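Local coordinates for YrdC-like domain-containing protein (Streptococcus mutans, PDB 3L7V) that is of unknown function but may bind double-stranded RNA and take part in tRNA modification, having a YrdC-like domain, at residues Ile276-His279 with Leu280-Phe284. Numbering follows the deposited sequence.
Sequences IMMH and LSDQF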
loop_
_atom_site.group_PDB
_atom_site.type_symbol
_atom_site.label_atom_id
_atom_site.label_comp_id
_atom_site.label_asym_id
_atom_site.label_seq_id
_atom_site.Cartn_x
_atom_site.Cartn_y
_atom_site.Cartn_z
ATOM N N ILE A 276 -12.266 -11.446 1.808
ATOM C CA ILE A 276 -10.963 -11.894 1.325
ATOM C C ILE A 276 -10.671 -13.387 1.563
ATOM O O ILE A 276 -10.050 -14.045 0.730
ATOM C CB ILE A 276 -9.841 -10.962 1.865
ATOM C CG1 ILE A 276 -10.047 -9.561 1.261
ATOM C CG2 ILE A 276 -8.465 -11.511 1.532
ATOM C CD1 ILE A 276 -9.273 -8.441 1.909
HETATM N N MSE A 277 -11.116 -13.922 2.693
HETATM C CA MSE A 277 -10.937 -15.346 2.980
HETATM C C MSE A 277 -11.850 -16.211 2.078
HETATM O O MSE A 277 -11.456 -17.281 1.622
HETATM C CB MSE A 277 -11.165 -15.640 4.474
HETATM C CG MSE A 277 -10.178 -14.917 5.440
HETATM SE SE MSE A 277 -10.337 -15.473 7.344
HETATM C CE MSE A 277 -12.149 -14.854 7.700
HETATM N N MSE A 278 -13.059 -15.725 1.816
HETATM C CA MSE A 278 -13.952 -16.343 0.846
HETATM C C MSE A 278 -13.305 -16.415 -0.548
HETATM O O MSE A 278 -13.440 -17.420 -1.239
HETATM C CB MSE A 278 -15.301 -15.603 0.802
HETATM C CG MSE A 278 -16.410 -16.319 0.028
HETATM SE SE MSE A 278 -17.040 -18.013 0.852
HETATM C CE MSE A 278 -16.119 -19.325 -0.256
ATOM N N HIS A 279 -12.586 -15.365 -0.951
ATOM C CA HIS A 279 -11.903 -15.374 -2.247
ATOM C C HIS A 279 -10.671 -16.270 -2.216
ATOM O O HIS A 279 -10.322 -16.883 -3.221
ATOM C CB HIS A 279 -11.484 -13.964 -2.681
ATOM C CG HIS A 279 -12.624 -13.085 -3.094
ATOM N ND1 HIS A 279 -12.688 -11.746 -2.768
ATOM C CD2 HIS A 279 -13.744 -13.351 -3.806
ATOM C CE1 HIS A 279 -13.796 -11.226 -3.264
ATOM N NE2 HIS A 279 -14.454 -12.178 -3.899
ATOM N N LEU A 280 -9.996 -16.341 -1.073
ATOM C CA LEU A 280 -8.859 -17.247 -0.982
ATOM C C LEU A 280 -9.337 -18.685 -1.209
ATOM O O LEU A 280 -8.710 -19.429 -1.938
ATOM C CB LEU A 280 -8.126 -17.137 0.355
ATOM C CG LEU A 280 -7.166 -15.945 0.482
ATOM C CD1 LEU A 280 -6.953 -15.547 1.951
ATOM C CD2 LEU A 280 -5.823 -16.230 -0.215
ATOM N N SER A 281 -10.454 -19.059 -0.594
ATOM C CA SER A 281 -10.901 -20.445 -0.645
ATOM C C SER A 281 -11.488 -20.833 -2.005
ATOM O O SER A 281 -11.512 -22.012 -2.357
ATOM C CB SER A 281 -11.852 -20.770 0.522
ATOM O OG SER A 281 -13.133 -20.191 0.359
ATOM N N ASP A 282 -11.929 -19.838 -2.779
ATOM C CA ASP A 282 -12.352 -20.072 -4.164
ATOM C C ASP A 282 -11.181 -20.277 -5.123
ATOM O O ASP A 282 -11.331 -20.944 -6.137
ATOM C CB ASP A 282 -13.240 -18.934 -4.677
ATOM C CG ASP A 282 -14.642 -18.967 -4.075
ATOM O OD1 ASP A 282 -15.110 -20.058 -3.676
ATOM O OD2 ASP A 282 -15.281 -17.896 -4.001
ATOM N N GLN A 283 -10.014 -19.727 -4.795
ATOM C CA GLN A 283 -8.885 -19.701 -5.725
ATOM C C GLN A 283 -7.730 -20.676 -5.371
ATOM O O GLN A 283 -6.948 -21.076 -6.233
ATOM C CB GLN A 283 -8.383 -18.247 -5.856
ATOM C CG GLN A 283 -7.284 -18.000 -6.878
ATOM C CD GLN A 283 -7.785 -18.052 -8.320
ATOM O OE1 GLN A 283 -7.996 -17.018 -8.947
ATOM N NE2 GLN A 283 -7.973 -19.260 -8.846
ATOM N N PHE A 284 -7.614 -21.054 -4.108
ATOM C CA PHE A 284 -6.567 -21.986 -3.699
ATOM C C PHE A 284 -7.188 -23.110 -2.840
ATOM O O PHE A 284 -8.012 -22.839 -1.972
ATOM C CB PHE A 284 -5.478 -21.277 -2.863
ATOM C CG PHE A 284 -4.866 -20.053 -3.513
ATOM C CD1 PHE A 284 -3.643 -20.142 -4.188
ATOM C CD2 PHE A 284 -5.468 -18.801 -3.388
ATOM C CE1 PHE A 284 -3.056 -18.999 -4.771
ATOM C CE2 PHE A 284 -4.894 -17.669 -3.963
ATOM C CZ PHE A 284 -3.687 -17.768 -4.664
#
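Met278 O accepts two hydrogen bonds from the next turn of the helix. Asp282 N gives the regular backbone bond to Met278 O at 3.2 Å. Ser281 OG gives the other to Met278 O, also 3.2 Å, from above the carbonyl plane and not on a lone pair, with a C=O...OG angle of 115°. Both donors come from the same face of that plane. The serine reaches back because its OG lies between its own N and carbonyl carbon, chi1 73°. Met278 is a selenomethionine with a bent chain. Its CE ends 3.2 Å from Ser281 OG and 3.6 Å from Asp282 OD1, and its side chain runs obliquely across that of Asp282.

Residues 276-283 are the last two turns or so of helix 273-283, the helix of a beta-alpha-beta unit between strands 265-268 and 288-289. Ile276 O takes Leu280 N at 2.9 Å, and Met277 O takes Ser281 N at 3.0 Å. The last i to i+4 bond within the helix, Gln283 N to His279 O, is weak at 3.3 Å. Leu280 O accepts from both Gln283 N and Phe284 N, and Phe284 leaves helical geometry. On the buried side Ile276 CG2 meets Leu280 CD1 at 4.3 Å. Leu280 also touches Phe116 of helix 111-123, and the His279 ring makes an edge-to-face contact with His120 of the same helix.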